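Local atomic coordinates of endonuclease V (PDB entry 3GOC), a protein that probably repairs deaminated DNA by cutting the strand at the second phosphodiester bond 3' to a deoxyinosine, using magnesium ions. Residues Arg172-Val185 with Asp194-Arg208. Sequence-based numbering, arbitrary orientation.
Sequences RALRTQSGVKPVFV and DHACAHTLALTPKYR
Arg208 reaches across to Lys181 and Pro182, tying the loop after helix 194-202 to the hairpin formed by antiparallel strands 172-174 and 183-185. The hairpin and helix belong to the RNase H-like fold of the endonuclease V family, with the helix packed on one face of the mixed sheet. CB of Arg208 lies 4.0 Å from Thr176 OG1. Arg208 CG, anti to the backbone N (chi1 169°), touches both Thr176 OG1 and Val183 CG1, which lie on the same side. Arg208 CD lies 3.3 Å from Lys181 O and touches Val180 CG1, whose side chain crosses it at a slant. The chain stays extended, carrying Arg208 NE to Lys181 O at 2.8 Å; this oxygen is tilted from the guanidinium plane. Arg208 NH2 gives a straighter bond to Pro182 O at 2.8 Å, with an N-H...O angle of 169°, and also bonds Lys143 O. Val183 CG1 covers one guanidinium face. Thr176 OG1 donates to Arg208 O, in the carbonyl plane and on a lone pair.

Over the helix the packing is apolar. Leu174 CD2 lies against CB and CG2 of Thr200 and touches Leu201 CD2. Val185 CG1 meets Ala196 CB at 3.6 Å. Thr200 OG1 donates back to Ala196 O, satisfying this buried hydroxyl. Strand 138-142 adds Ile139 and Val141 to this layer.

At the far end Arg172 passes Cys197 SG with its CD. Its NH1 and NH2 form an end-on salt bridge to a single carboxylate oxygen of Asp194. The guanidinium and carboxylate planes stand 53° apart, and Arg172 NH2 makes the shorter bond, 2.8 Å to Asp194 OD1.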
ATOM      1  N   ARG A 172      -6.504  10.476   8.804  1.00  4.95           N
ATOM      2  CA  ARG A 172      -7.560  10.021   7.910  1.00  6.68           C
ATOM      3  C   ARG A 172      -8.208   8.733   8.371  1.00  8.53           C
ATOM      4  O   ARG A 172      -7.547   7.865   8.940  1.00  6.46           O
ATOM      5  CB  ARG A 172      -7.015   9.786   6.500  1.00 10.79           C
ATOM      6  CG  ARG A 172      -6.633  11.035   5.749  1.00  7.48           C
ATOM      7  CD  ARG A 172      -5.968  10.682   4.436  1.00 12.39           C
ATOM      8  NE  ARG A 172      -5.431  11.867   3.778  1.00 12.30           N
ATOM      9  CZ  ARG A 172      -4.569  11.829   2.766  1.00 11.78           C
ATOM     10  NH1 ARG A 172      -4.132  12.960   2.230  1.00 15.01           N
ATOM     11  NH2 ARG A 172      -4.140  10.661   2.302  1.00 13.05           N
ATOM     12  N   ALA A 173      -9.511   8.620   8.137  1.00  7.69           N
ATOM     13  CA  ALA A 173     -10.212   7.385   8.441  1.00  4.56           C
ATOM     14  C   ALA A 173      -9.946   6.627   7.138  1.00  7.98           C
ATOM     15  O   ALA A 173     -10.217   7.139   6.048  1.00 10.37           O
ATOM     16  CB  ALA A 173     -11.696   7.641   8.626  1.00  8.78           C
ATOM     17  N   LEU A 174      -9.390   5.425   7.243  1.00  5.24           N
ATOM     18  CA  LEU A 174      -9.040   4.644   6.063  1.00  5.89           C
ATOM     19  C   LEU A 174      -9.735   3.297   6.022  1.00  4.54           C
ATOM     20  O   LEU A 174      -9.671   2.531   6.983  1.00  6.58           O
ATOM     21  CB  LEU A 174      -7.527   4.418   6.037  1.00  8.83           C
ATOM     22  CG  LEU A 174      -6.961   3.600   4.876  1.00  6.65           C
ATOM     23  CD1 LEU A 174      -7.103   4.391   3.580  1.00  7.37           C
ATOM     24  CD2 LEU A 174      -5.490   3.285   5.141  1.00  7.03           C
ATOM     25  N   ARG A 175     -10.394   3.012   4.903  1.00  5.94           N
ATOM     26  CA  ARG A 175     -11.090   1.747   4.723  1.00  4.75           C
ATOM     27  C   ARG A 175     -10.045   0.703   4.341  1.00  5.44           C
ATOM     28  O   ARG A 175      -9.569   0.691   3.205  1.00  6.13           O
ATOM     29  CB  ARG A 175     -12.133   1.875   3.599  1.00  7.60           C
ATOM     30  CG  ARG A 175     -13.066   0.677   3.478  1.00  9.15           C
ATOM     31  CD  ARG A 175     -14.169   0.723   4.531  1.00  6.97           C
ATOM     32  NE  ARG A 175     -15.101   1.830   4.298  1.00  6.71           N
ATOM     33  CZ  ARG A 175     -16.127   2.128   5.090  1.00  8.58           C
ATOM     34  NH1 ARG A 175     -16.364   1.408   6.177  1.00 10.84           N
ATOM     35  NH2 ARG A 175     -16.918   3.156   4.805  1.00  7.76           N
ATOM     36  N   THR A 176      -9.670  -0.161   5.284  1.00  5.91           N
ATOM     37  CA  THR A 176      -8.678  -1.197   5.003  1.00  4.69           C
ATOM     38  C   THR A 176      -9.347  -2.469   4.501  1.00  8.62           C
ATOM     39  O   THR A 176      -8.720  -3.282   3.831  1.00  7.62           O
ATOM     40  CB  THR A 176      -7.814  -1.509   6.250  1.00  6.36           C
ATOM     41  OG1 THR A 176      -8.666  -1.717   7.384  1.00  5.53           O
ATOM     42  CG2 THR A 176      -6.864  -0.349   6.539  1.00  8.57           C
ATOM     43  N   GLN A 177     -10.625  -2.636   4.828  1.00  5.62           N
ATOM     44  CA  GLN A 177     -11.382  -3.793   4.360  1.00  7.73           C
ATOM     45  C   GLN A 177     -12.754  -3.338   3.865  1.00  8.88           C
ATOM     46  O   GLN A 177     -13.439  -2.553   4.520  1.00 10.30           O
ATOM     47  CB  GLN A 177     -11.535  -4.836   5.469  1.00 10.95           C
ATOM     48  CG  GLN A 177     -10.271  -5.655   5.734  1.00 11.93           C
ATOM     49  CD  GLN A 177      -9.787  -6.404   4.500  1.00 15.73           C
ATOM     50  OE1 GLN A 177     -10.583  -7.006   3.773  1.00 22.95           O
ATOM     51  NE2 GLN A 177      -8.478  -6.381   4.264  1.00 12.11           N
ATOM     52  N   SER A 178     -13.129  -3.844   2.695  1.00 12.63           N
ATOM     53  CA  SER A 178     -14.387  -3.513   2.041  1.00 14.16           C
ATOM     54  C   SER A 178     -15.608  -3.651   2.935  1.00 15.42           C
ATOM     55  O   SER A 178     -15.843  -4.705   3.525  1.00 16.87           O
ATOM     56  CB  SER A 178     -14.562  -4.397   0.804  1.00 16.83           C
ATOM     57  OG  SER A 178     -15.595  -3.913  -0.025  1.00 25.26           O
ATOM     58  N   GLY A 179     -16.378  -2.569   3.025  1.00 20.32           N
ATOM     59  CA  GLY A 179     -17.590  -2.561   3.826  1.00 18.72           C
ATOM     60  C   GLY A 179     -17.403  -2.736   5.320  1.00 24.19           C
ATOM     61  O   GLY A 179     -18.383  -2.834   6.059  1.00 25.55           O
ATOM     62  N   VAL A 180     -16.150  -2.770   5.761  1.00 16.74           N
ATOM     63  CA  VAL A 180     -15.809  -2.943   7.175  1.00 13.96           C
ATOM     64  C   VAL A 180     -15.402  -1.597   7.792  1.00  8.27           C
ATOM     65  O   VAL A 180     -14.889  -0.726   7.103  1.00 10.65           O
ATOM     66  CB  VAL A 180     -14.626  -3.937   7.329  1.00 15.96           C
ATOM     67  CG1 VAL A 180     -14.236  -4.080   8.790  1.00 15.59           C
ATOM     68  CG2 VAL A 180     -15.012  -5.293   6.749  1.00 18.24           C
ATOM     69  N   LYS A 181     -15.647  -1.442   9.091  1.00  7.55           N
ATOM     70  CA  LYS A 181     -15.294  -0.231   9.838  1.00  9.64           C
ATOM     71  C   LYS A 181     -13.848   0.193   9.528  1.00  5.53           C
ATOM     72  O   LYS A 181     -12.944  -0.633   9.531  1.00  8.22           O
ATOM     73  CB  LYS A 181     -15.454  -0.518  11.335  1.00 13.57           C
ATOM     74  CG  LYS A 181     -14.631   0.358  12.265  1.00 29.88           C
ATOM     75  CD  LYS A 181     -15.128   1.788  12.278  1.00 32.07           C
ATOM     76  CE  LYS A 181     -14.320   2.633  13.248  1.00 20.39           C
ATOM     77  NZ  LYS A 181     -14.401   2.114  14.652  1.00 37.87           N
ATOM     78  N   PRO A 182     -13.609   1.488   9.256  1.00  5.76           N
ATOM     79  CA  PRO A 182     -12.235   1.906   8.951  1.00  6.62           C
ATOM     80  C   PRO A 182     -11.317   2.000  10.164  1.00  5.64           C
ATOM     81  O   PRO A 182     -11.758   1.856  11.313  1.00  5.72           O
ATOM     82  CB  PRO A 182     -12.428   3.268   8.290  1.00  8.40           C
ATOM     83  CG  PRO A 182     -13.640   3.808   9.002  1.00  7.55           C
ATOM     84  CD  PRO A 182     -14.557   2.604   9.068  1.00  7.52           C
ATOM     85  N   VAL A 183     -10.030   2.210   9.897  1.00  5.38           N
ATOM     86  CA  VAL A 183      -9.054   2.395  10.965  1.00  3.81           C
ATOM     87  C   VAL A 183      -8.674   3.861  10.854  1.00  5.42           C
ATOM     88  O   VAL A 183      -9.072   4.532   9.902  1.00  7.19           O
ATOM     89  CB  VAL A 183      -7.808   1.482  10.818  1.00  4.38           C
ATOM     90  CG1 VAL A 183      -8.221   0.033  11.030  1.00  9.29           C
ATOM     91  CG2 VAL A 183      -7.154   1.663   9.462  1.00  3.57           C
ATOM     92  N   PHE A 184      -7.912   4.363  11.815  1.00  4.23           N
ATOM     93  CA  PHE A 184      -7.563   5.770  11.832  1.00  5.49           C
ATOM     94  C   PHE A 184      -6.073   5.990  11.779  1.00  5.35           C
ATOM     95  O   PHE A 184      -5.333   5.703  12.719  1.00  5.55           O
ATOM     96  CB  PHE A 184      -8.233   6.388  13.054  1.00  5.26           C
ATOM     97  CG  PHE A 184      -9.706   6.098  13.098  1.00  5.37           C
ATOM     98  CD1 PHE A 184     -10.189   4.937  13.709  1.00  7.08           C
ATOM     99  CD2 PHE A 184     -10.595   6.907  12.392  1.00  4.30           C
ATOM    100  CE1 PHE A 184     -11.537   4.583  13.604  1.00  7.52           C
ATOM    101  CE2 PHE A 184     -11.938   6.568  12.279  1.00  7.16           C
ATOM    102  CZ  PHE A 184     -12.414   5.398  12.883  1.00  6.99           C
ATOM    103  N   VAL A 185      -5.655   6.515  10.635  1.00  4.64           N
ATOM    104  CA  VAL A 185      -4.257   6.746  10.322  1.00  5.32           C
ATOM    105  C   VAL A 185      -3.785   8.172  10.559  1.00  6.06           C
ATOM    106  O   VAL A 185      -4.446   9.123  10.160  1.00  5.52           O
ATOM    107  CB  VAL A 185      -4.015   6.401   8.838  1.00  3.68           C
ATOM    108  CG1 VAL A 185      -2.555   6.581   8.474  1.00  7.10           C
ATOM    109  CG2 VAL A 185      -4.474   4.978   8.567  1.00  4.43           C
ATOM    110  N   ASP A 194      -0.378  10.490   2.572  1.00  7.89           N
ATOM    111  CA  ASP A 194      -0.551   9.577   1.451  1.00  7.89           C
ATOM    112  C   ASP A 194       0.283   8.319   1.673  1.00  7.64           C
ATOM    113  O   ASP A 194      -0.198   7.206   1.463  1.00  7.59           O
ATOM    114  CB  ASP A 194      -0.146  10.249   0.134  1.00  9.77           C
ATOM    115  CG  ASP A 194      -1.255  11.095  -0.451  1.00 13.13           C
ATOM    116  OD1 ASP A 194      -2.355  11.138   0.140  1.00 12.77           O
ATOM    117  OD2 ASP A 194      -1.034  11.720  -1.514  1.00 15.71           O
ATOM    118  N   HIS A 195       1.528   8.495   2.111  1.00  7.36           N
ATOM    119  CA  HIS A 195       2.391   7.344   2.352  1.00  6.97           C
ATOM    120  C   HIS A 195       1.940   6.550   3.568  1.00  7.49           C
ATOM    121  O   HIS A 195       2.052   5.325   3.589  1.00  6.45           O
ATOM    122  CB  HIS A 195       3.853   7.766   2.523  1.00  9.80           C
ATOM    123  CG  HIS A 195       4.555   8.049   1.233  1.00  7.78           C
ATOM    124  ND1 HIS A 195       4.296   9.172   0.476  1.00 12.36           N
ATOM    125  CD2 HIS A 195       5.489   7.344   0.549  1.00 14.56           C
ATOM    126  CE1 HIS A 195       5.038   9.147  -0.616  1.00 15.88           C
ATOM    127  NE2 HIS A 195       5.771   8.047  -0.598  1.00 14.11           N
ATOM    128  N   ALA A 196       1.438   7.244   4.585  1.00  5.32           N
ATOM    129  CA  ALA A 196       0.955   6.550   5.774  1.00  5.26           C
ATOM    130  C   ALA A 196      -0.200   5.636   5.365  1.00  5.63           C
ATOM    131  O   ALA A 196      -0.298   4.497   5.820  1.00  6.11           O
ATOM    132  CB  ALA A 196       0.488   7.552   6.830  1.00  6.18           C
ATOM    133  N   CYS A 197      -1.084   6.142   4.511  1.00  5.66           N
ATOM    134  CA  CYS A 197      -2.209   5.344   4.042  1.00  7.98           C
ATOM    135  C   CYS A 197      -1.730   4.178   3.188  1.00  6.39           C
ATOM    136  O   CYS A 197      -2.233   3.059   3.314  1.00  7.00           O
ATOM    137  CB  CYS A 197      -3.169   6.205   3.229  1.00  7.78           C
ATOM    138  SG  CYS A 197      -4.159   7.303   4.243  1.00 11.91           S
ATOM    139  N   ALA A 198      -0.758   4.438   2.315  1.00  6.23           N
ATOM    140  CA  ALA A 198      -0.219   3.400   1.448  1.00  6.27           C
ATOM    141  C   ALA A 198       0.379   2.268   2.272  1.00  6.99           C
ATOM    142  O   ALA A 198       0.170   1.096   1.971  1.00  7.29           O
ATOM    143  CB  ALA A 198       0.837   3.993   0.515  1.00  4.79           C
ATOM    144  N   HIS A 199       1.118   2.607   3.323  1.00  6.25           N
ATOM    145  CA  HIS A 199       1.711   1.569   4.159  1.00  4.76           C
ATOM    146  C   HIS A 199       0.632   0.793   4.899  1.00  4.23           C
ATOM    147  O   HIS A 199       0.697  -0.430   5.021  1.00  5.35           O
ATOM    148  CB  HIS A 199       2.696   2.184   5.157  1.00  5.39           C
ATOM    149  CG  HIS A 199       4.064   2.400   4.585  1.00  7.93           C
ATOM    150  ND1 HIS A 199       4.979   1.379   4.450  1.00 10.93           N
ATOM    151  CD2 HIS A 199       4.646   3.500   4.056  1.00  9.39           C
ATOM    152  CE1 HIS A 199       6.069   1.842   3.859  1.00  8.35           C
ATOM    153  NE2 HIS A 199       5.891   3.127   3.609  1.00  7.01           N
ATOM    154  N   THR A 200      -0.372   1.507   5.396  1.00  5.93           N
ATOM    155  CA  THR A 200      -1.447   0.855   6.126  1.00  4.10           C
ATOM    156  C   THR A 200      -2.192  -0.127   5.217  1.00  5.08           C
ATOM    157  O   THR A 200      -2.510  -1.246   5.636  1.00  5.31           O
ATOM    158  CB  THR A 200      -2.414   1.910   6.721  1.00  3.93           C
ATOM    159  OG1 THR A 200      -1.670   2.795   7.571  1.00  6.74           O
ATOM    160  CG2 THR A 200      -3.494   1.248   7.562  1.00  4.77           C
ATOM    161  N   LEU A 201      -2.468   0.276   3.976  1.00  5.72           N
ATOM    162  CA  LEU A 201      -3.158  -0.625   3.045  1.00  3.66           C
ATOM    163  C   LEU A 201      -2.276  -1.833   2.737  1.00  4.47           C
ATOM    164  O   LEU A 201      -2.756  -2.965   2.688  1.00  5.73           O
ATOM    165  CB  LEU A 201      -3.506   0.094   1.737  1.00  5.23           C
ATOM    166  CG  LEU A 201      -4.590   1.175   1.803  1.00 11.89           C
ATOM    167  CD1 LEU A 201      -4.756   1.800   0.423  1.00 11.55           C
ATOM    168  CD2 LEU A 201      -5.913   0.564   2.279  1.00  8.17           C
ATOM    169  N   ALA A 202      -0.982  -1.595   2.538  1.00  4.40           N
ATOM    170  CA  ALA A 202      -0.066  -2.685   2.229  1.00  5.03           C
ATOM    171  C   ALA A 202       0.051  -3.675   3.385  1.00  6.63           C
ATOM    172  O   ALA A 202       0.439  -4.826   3.183  1.00  8.75           O
ATOM    173  CB  ALA A 202       1.307  -2.129   1.860  1.00  7.57           C
ATOM    174  N   LEU A 203      -0.287  -3.230   4.593  1.00  4.28           N
ATOM    175  CA  LEU A 203      -0.218  -4.090   5.778  1.00  6.58           C
ATOM    176  C   LEU A 203      -1.553  -4.741   6.104  1.00  7.97           C
ATOM    177  O   LEU A 203      -1.656  -5.513   7.057  1.00  6.77           O
ATOM    178  CB  LEU A 203       0.248  -3.271   6.988  1.00  5.15           C
ATOM    179  CG  LEU A 203       1.699  -2.800   6.954  1.00  6.04           C
ATOM    180  CD1 LEU A 203       1.960  -1.788   8.070  1.00  5.77           C
ATOM    181  CD2 LEU A 203       2.607  -4.011   7.110  1.00  8.27           C
ATOM    182  N   THR A 204      -2.568  -4.443   5.296  1.00  7.36           N
ATOM    183  CA  THR A 204      -3.910  -4.973   5.529  1.00  5.97           C
ATOM    184  C   THR A 204      -4.582  -5.692   4.350  1.00  8.69           C
ATOM    185  O   THR A 204      -5.791  -5.571   4.154  1.00  9.06           O
ATOM    186  CB  THR A 204      -4.860  -3.843   5.988  1.00  6.60           C
ATOM    187  OG1 THR A 204      -4.786  -2.751   5.067  1.00  5.65           O
ATOM    188  CG2 THR A 204      -4.462  -3.336   7.365  1.00  3.65           C
ATOM    189  N   PRO A 205      -3.821  -6.460   3.558  1.00 10.97           N
ATOM    190  CA  PRO A 205      -4.479  -7.140   2.440  1.00 12.86           C
ATOM    191  C   PRO A 205      -5.507  -8.179   2.891  1.00 11.01           C
ATOM    192  O   PRO A 205      -6.461  -8.466   2.168  1.00 15.96           O
ATOM    193  CB  PRO A 205      -3.308  -7.774   1.693  1.00 15.71           C
ATOM    194  CG  PRO A 205      -2.373  -8.129   2.803  1.00 16.33           C
ATOM    195  CD  PRO A 205      -2.408  -6.865   3.659  1.00 14.55           C
ATOM    196  N   LYS A 206      -5.319  -8.715   4.094  1.00  8.96           N
ATOM    197  CA  LYS A 206      -6.197  -9.755   4.619  1.00 12.44           C
ATOM    198  C   LYS A 206      -7.082  -9.327   5.785  1.00 14.93           C
ATOM    199  O   LYS A 206      -8.229  -9.757   5.875  1.00 23.77           O
ATOM    200  CB  LYS A 206      -5.360 -10.961   5.062  1.00 15.33           C
ATOM    201  CG  LYS A 206      -4.394 -11.476   4.010  1.00 23.95           C
ATOM    202  CD  LYS A 206      -3.474 -12.536   4.591  1.00 25.04           C
ATOM    203  CE  LYS A 206      -2.411 -12.958   3.590  1.00 31.43           C
ATOM    204  NZ  LYS A 206      -1.482 -13.970   4.171  1.00 29.69           N
ATOM    205  N   TYR A 207      -6.557  -8.487   6.669  1.00 10.17           N
ATOM    206  CA  TYR A 207      -7.312  -8.048   7.833  1.00 10.10           C
ATOM    207  C   TYR A 207      -7.543  -6.549   7.890  1.00  7.46           C
ATOM    208  O   TYR A 207      -6.939  -5.779   7.145  1.00  8.77           O
ATOM    209  CB  TYR A 207      -6.588  -8.465   9.117  1.00  9.24           C
ATOM    210  CG  TYR A 207      -6.146  -9.906   9.154  1.00 17.59           C
ATOM    211  CD1 TYR A 207      -4.854 -10.269   8.773  1.00 18.72           C
ATOM    212  CD2 TYR A 207      -7.019 -10.909   9.572  1.00 21.31           C
ATOM    213  CE1 TYR A 207      -4.443 -11.598   8.809  1.00 22.27           C
ATOM    214  CE2 TYR A 207      -6.616 -12.241   9.610  1.00 29.65           C
ATOM    215  CZ  TYR A 207      -5.331 -12.576   9.228  1.00 28.67           C
ATOM    216  OH  TYR A 207      -4.938 -13.896   9.263  1.00 34.91           O
ATOM    217  N   ARG A 208      -8.419  -6.142   8.803  1.00  5.56           N
ATOM    218  CA  ARG A 208      -8.709  -4.731   9.000  1.00  5.46           C
ATOM    219  C   ARG A 208      -7.539  -4.064   9.721  1.00  4.64           C
ATOM    220  O   ARG A 208      -7.182  -2.928   9.420  1.00  5.89           O
ATOM    221  CB  ARG A 208      -9.983  -4.571   9.833  1.00  5.86           C
ATOM    222  CG  ARG A 208     -10.230  -3.150  10.309  1.00  5.22           C
ATOM    223  CD  ARG A 208     -11.425  -3.060  11.242  1.00  7.27           C
ATOM    224  NE  ARG A 208     -11.568  -1.698  11.747  1.00  5.49           N
ATOM    225  CZ  ARG A 208     -11.473  -1.354  13.026  1.00  4.49           C
ATOM    226  NH1 ARG A 208     -11.238  -2.277  13.956  1.00  7.32           N
ATOM    227  NH2 ARG A 208     -11.603  -0.082  13.375  1.00  6.22           N
TER